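Local coordinates for SVP1-like protein 2 (Kluyveromyces lactis, PDB 4V16) that probably binds phosphoinositides such as phosphatidylinositol 3,5-bisphosphate through a beta-propeller domain, which would bring it to membranes, at residues C197-V206 with R216-I227. Sequence-based numbering, arbitrary orientation.
Sequences CSQDGTLIRV and REFRRGLDRTSI
Backbone amides and carbonyls of Ile-204 and Phe-218 bond to each other in both directions, Phe-218 N to Ile-204 O at 2.8 Å and nearly straight (174°). Val-206 and Arg-216 form the next hydrogen-bonded pair of this antiparallel hairpin, its return bond weak. Past the strand ends, Arg-220 N reaches Thr-202 O and Thr-225 N reaches Asp-200 O (2.8 Å), so the 220-226 connection stays fastened to the turn at 199-202. Gly-201 suits that turn, with its positive phi and a CA-H...O contact from its CA to Thr-225 O.

The hairpin forms the two outer strands of one four-stranded blade of the PROPPIN beta-propeller, and the chain after Arg-219 crosses to the innermost strand of the next blade, beginning at Ile-227.

Arg-220 pins this crossing, its long arm linking a carbonyl to a carboxylate. CG stands anti to the backbone N (chi1 -178°), and bends further along bring NE to Gly-201 O at 3.0 Å; that oxygen lies in the guanidinium plane, while NE stands above the carbonyl plane, off the lone pairs. NH2 forms a salt bridge with Asp-223 OD1, and Lys-245 is a second partner of that carboxylate. On the face with Leu-203, Arg-205 and Glu-217 lie side by side in a salt bridge, planes 83° apart, whose nearly straight hydrogen bond, NE to OE1 at the guanidinium edge, is weak at 3.4 Å; Arg-205 NH1 also bonds Ala-177 O.

The other face is mostly apolar, with Ile-204, Val-206 and Phe-218. Branched Val-206 suits this buried layer, its CG2 meeting the Phe-218 ring at CE2 (3.8 Å), and Ile-227 CD1 touches Cys-197 CB at 3.4 Å. Branched Ile-204 extends the layer to Leu-239 and Val-241 of the neighbouring blade, where Phe-251 meets the Phe-218 ring.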
loop_
_atom_site.group_PDB
_atom_site.type_symbol
_atom_site.label_atom_id
_atom_site.label_comp_id
_atom_site.label_asym_id
_atom_site.label_seq_id
_atom_site.Cartn_x
_atom_site.Cartn_y
_atom_site.Cartn_z
ATOM N N CYS A 197 -5.158 9.817 7.172
ATOM C CA CYS A 197 -6.338 10.545 6.710
ATOM C C CYS A 197 -7.614 9.924 7.268
ATOM O O CYS A 197 -7.574 8.862 7.893
ATOM C CB CYS A 197 -6.401 10.571 5.185
ATOM S SG CYS A 197 -6.769 8.968 4.440
ATOM N N SER A 198 -8.743 10.589 7.023
ATOM C CA SER A 198 -10.033 10.155 7.555
ATOM C C SER A 198 -11.082 9.990 6.465
ATOM O O SER A 198 -10.778 10.016 5.274
ATOM C CB SER A 198 -10.538 11.159 8.590
ATOM O OG SER A 198 -9.554 11.402 9.572
ATOM N N GLN A 199 -12.327 9.826 6.897
ATOM C CA GLN A 199 -13.453 9.725 5.986
ATOM C C GLN A 199 -13.651 11.039 5.243
ATOM O O GLN A 199 -14.000 11.049 4.063
ATOM C CB GLN A 199 -14.722 9.353 6.751
ATOM C CG GLN A 199 -14.598 8.071 7.555
ATOM C CD GLN A 199 -14.416 6.844 6.676
ATOM O OE1 GLN A 199 -15.042 6.726 5.620
ATOM N NE2 GLN A 199 -13.556 5.925 7.109
ATOM N N ASP A 200 -13.428 12.148 5.944
ATOM C CA ASP A 200 -13.544 13.469 5.343
ATOM C C ASP A 200 -12.558 13.609 4.192
ATOM O O ASP A 200 -12.900 14.120 3.126
ATOM C CB ASP A 200 -13.295 14.566 6.383
ATOM C CG ASP A 200 -14.248 14.485 7.561
ATOM O OD1 ASP A 200 -15.285 13.796 7.448
ATOM O OD2 ASP A 200 -13.960 15.118 8.602
ATOM N N GLY A 201 -11.332 13.146 4.417
ATOM C CA GLY A 201 -10.280 13.244 3.424
ATOM C C GLY A 201 -9.843 14.678 3.195
ATOM O O GLY A 201 -9.180 14.982 2.203
ATOM N N THR A 202 -10.213 15.563 4.118
ATOM C CA THR A 202 -9.875 16.977 4.002
ATOM C C THR A 202 -8.481 17.266 4.550
ATOM O O THR A 202 -7.761 18.109 4.015
ATOM C CB THR A 202 -10.898 17.858 4.742
ATOM O OG1 THR A 202 -11.089 17.365 6.074
ATOM C CG2 THR A 202 -12.230 17.857 4.011
ATOM N N LEU A 203 -8.109 16.556 5.613
ATOM C CA LEU A 203 -6.829 16.769 6.281
ATOM C C LEU A 203 -5.953 15.522 6.228
ATOM O O LEU A 203 -6.419 14.413 6.492
ATOM C CB LEU A 203 -7.051 17.180 7.737
ATOM C CG LEU A 203 -8.034 18.329 7.971
ATOM C CD1 LEU A 203 -8.261 18.534 9.461
ATOM C CD2 LEU A 203 -7.539 19.611 7.321
ATOM N N ILE A 204 -4.683 15.722 5.889
ATOM C CA ILE A 204 -3.700 14.646 5.857
ATOM C C ILE A 204 -2.576 14.962 6.838
ATOM O O ILE A 204 -1.768 15.861 6.599
ATOM C CB ILE A 204 -3.119 14.452 4.444
ATOM C CG1 ILE A 204 -4.235 14.091 3.462
ATOM C CG2 ILE A 204 -2.048 13.365 4.445
ATOM C CD1 ILE A 204 -3.863 14.323 2.022
ATOM N N ARG A 205 -2.530 14.219 7.940
ATOM C CA ARG A 205 -1.569 14.483 9.007
ATOM C C ARG A 205 -0.371 13.542 8.932
ATOM O O ARG A 205 -0.495 12.400 8.492
ATOM C CB ARG A 205 -2.244 14.357 10.372
ATOM C CG ARG A 205 -3.382 15.343 10.587
ATOM C CD ARG A 205 -3.590 15.635 12.064
ATOM N NE ARG A 205 -4.579 16.691 12.279
ATOM C CZ ARG A 205 -5.854 16.490 12.609
ATOM N NH1 ARG A 205 -6.332 15.262 12.778
ATOM N NH2 ARG A 205 -6.660 17.530 12.777
ATOM N N VAL A 206 0.784 14.043 9.364
ATOM C CA VAL A 206 2.021 13.266 9.384
ATOM C C VAL A 206 2.587 13.220 10.800
ATOM O O VAL A 206 2.768 14.260 11.434
ATOM C CB VAL A 206 3.075 13.856 8.431
ATOM C CG1 VAL A 206 4.347 13.017 8.447
ATOM C CG2 VAL A 206 2.519 13.948 7.019
ATOM N N ARG A 216 3.489 17.351 10.433
ATOM C CA ARG A 216 2.854 18.241 9.469
ATOM C C ARG A 216 1.369 17.947 9.294
ATOM O O ARG A 216 0.896 16.853 9.600
ATOM C CB ARG A 216 3.551 18.137 8.113
ATOM C CG ARG A 216 3.776 19.475 7.424
ATOM C CD ARG A 216 5.240 19.689 7.109
ATOM N NE ARG A 216 6.091 19.518 8.286
ATOM C CZ ARG A 216 7.403 19.750 8.311
ATOM N NH1 ARG A 216 8.030 20.176 7.223
ATOM N NH2 ARG A 216 8.090 19.558 9.429
ATOM N N GLU A 217 0.649 18.943 8.787
ATOM C CA GLU A 217 -0.777 18.825 8.524
ATOM C C GLU A 217 -1.104 19.483 7.189
ATOM O O GLU A 217 -1.003 20.701 7.048
ATOM C CB GLU A 217 -1.589 19.465 9.653
ATOM C CG GLU A 217 -3.098 19.403 9.455
ATOM C CD GLU A 217 -3.865 20.041 10.601
ATOM O OE1 GLU A 217 -3.477 19.831 11.771
ATOM O OE2 GLU A 217 -4.852 20.759 10.330
ATOM N N PHE A 218 -1.491 18.664 6.216
ATOM C CA PHE A 218 -1.810 19.146 4.878
ATOM C C PHE A 218 -3.313 19.317 4.687
ATOM O O PHE A 218 -4.114 18.731 5.417
ATOM C CB PHE A 218 -1.262 18.184 3.826
ATOM C CG PHE A 218 0.227 18.008 3.884
ATOM C CD1 PHE A 218 1.074 19.045 3.528
ATOM C CD2 PHE A 218 0.779 16.803 4.285
ATOM C CE1 PHE A 218 2.444 18.886 3.579
ATOM C CE2 PHE A 218 2.149 16.637 4.336
ATOM C CZ PHE A 218 2.982 17.680 3.981
ATOM N N ARG A 219 -3.684 20.125 3.700
ATOM C CA ARG A 219 -5.082 20.343 3.356
ATOM C C ARG A 219 -5.313 19.963 1.896
ATOM O O ARG A 219 -4.860 20.657 0.985
ATOM C CB ARG A 219 -5.473 21.799 3.613
ATOM C CG ARG A 219 -6.959 22.074 3.491
ATOM C CD ARG A 219 -7.415 23.103 4.513
ATOM N NE ARG A 219 -8.845 23.378 4.408
ATOM C CZ ARG A 219 -9.801 22.549 4.818
ATOM N NH1 ARG A 219 -9.491 21.377 5.357
ATOM N NH2 ARG A 219 -11.076 22.889 4.681
ATOM N N ARG A 220 -6.006 18.849 1.677
ATOM C CA ARG A 220 -6.244 18.353 0.325
ATOM C C ARG A 220 -7.223 19.249 -0.425
ATOM O O ARG A 220 -7.026 19.544 -1.600
ATOM C CB ARG A 220 -6.776 16.920 0.362
ATOM C CG ARG A 220 -7.004 16.302 -1.019
ATOM C CD ARG A 220 -8.209 15.380 -1.032
ATOM N NE ARG A 220 -9.435 16.055 -0.605
ATOM C CZ ARG A 220 -10.201 16.802 -1.394
ATOM N NH1 ARG A 220 -9.879 16.990 -2.667
ATOM N NH2 ARG A 220 -11.295 17.369 -0.905
ATOM N N GLY A 221 -8.282 19.667 0.258
ATOM C CA GLY A 221 -9.304 20.495 -0.354
ATOM C C GLY A 221 -10.358 20.884 0.660
ATOM O O GLY A 221 -10.301 20.457 1.813
ATOM N N LEU A 222 -11.324 21.692 0.236
ATOM C CA LEU A 222 -12.372 22.153 1.137
ATOM C C LEU A 222 -13.471 21.109 1.279
ATOM O O LEU A 222 -13.955 20.849 2.381
ATOM C CB LEU A 222 -12.964 23.472 0.638
ATOM C CG LEU A 222 -12.021 24.676 0.619
ATOM C CD1 LEU A 222 -12.739 25.879 0.041
ATOM C CD2 LEU A 222 -11.496 24.989 2.012
ATOM N N ASP A 223 -13.861 20.510 0.158
ATOM C CA ASP A 223 -14.944 19.535 0.153
ATOM C C ASP A 223 -14.441 18.162 0.583
ATOM O O ASP A 223 -13.252 17.861 0.476
ATOM C CB ASP A 223 -15.603 19.457 -1.230
ATOM C CG ASP A 223 -14.593 19.413 -2.366
ATOM O OD1 ASP A 223 -13.480 18.881 -2.169
ATOM O OD2 ASP A 223 -14.920 19.918 -3.461
ATOM N N ARG A 224 -15.356 17.335 1.075
ATOM C CA ARG A 224 -15.007 16.014 1.579
ATOM C C ARG A 224 -14.955 14.981 0.459
ATOM O O ARG A 224 -15.813 14.956 -0.425
ATOM C CB ARG A 224 -16.006 15.578 2.650
ATOM C CG ARG A 224 -15.891 16.367 3.943
ATOM C CD ARG A 224 -17.006 16.018 4.914
ATOM N NE ARG A 224 -18.319 16.370 4.385
ATOM C CZ ARG A 224 -19.459 16.249 5.059
ATOM N NH1 ARG A 224 -19.455 15.783 6.302
ATOM N NH2 ARG A 224 -20.605 16.596 4.490
ATOM N N THR A 225 -13.933 14.133 0.514
ATOM C CA THR A 225 -13.730 13.080 -0.471
ATOM C C THR A 225 -13.165 11.842 0.206
ATOM O O THR A 225 -12.555 11.935 1.271
ATOM C CB THR A 225 -12.759 13.518 -1.585
ATOM O OG1 THR A 225 -11.527 13.960 -0.999
ATOM C CG2 THR A 225 -13.356 14.642 -2.421
ATOM N N SER A 226 -13.370 10.684 -0.409
ATOM C CA SER A 226 -12.713 9.466 0.040
ATOM C C SER A 226 -11.369 9.346 -0.670
ATOM O O SER A 226 -11.282 9.518 -1.886
ATOM C CB SER A 226 -13.582 8.236 -0.230
ATOM O OG SER A 226 -13.852 8.094 -1.613
ATOM N N ILE A 227 -10.326 9.059 0.100
ATOM C CA ILE A 227 -8.973 8.974 -0.436
ATOM C C ILE A 227 -8.659 7.553 -0.896
ATOM O O ILE A 227 -8.774 6.599 -0.127
ATOM C CB ILE A 227 -7.949 9.440 0.611
ATOM C CG1 ILE A 227 -8.084 10.952 0.811
ATOM C CG2 ILE A 227 -6.526 9.099 0.185
ATOM C CD1 ILE A 227 -7.467 11.460 2.090
#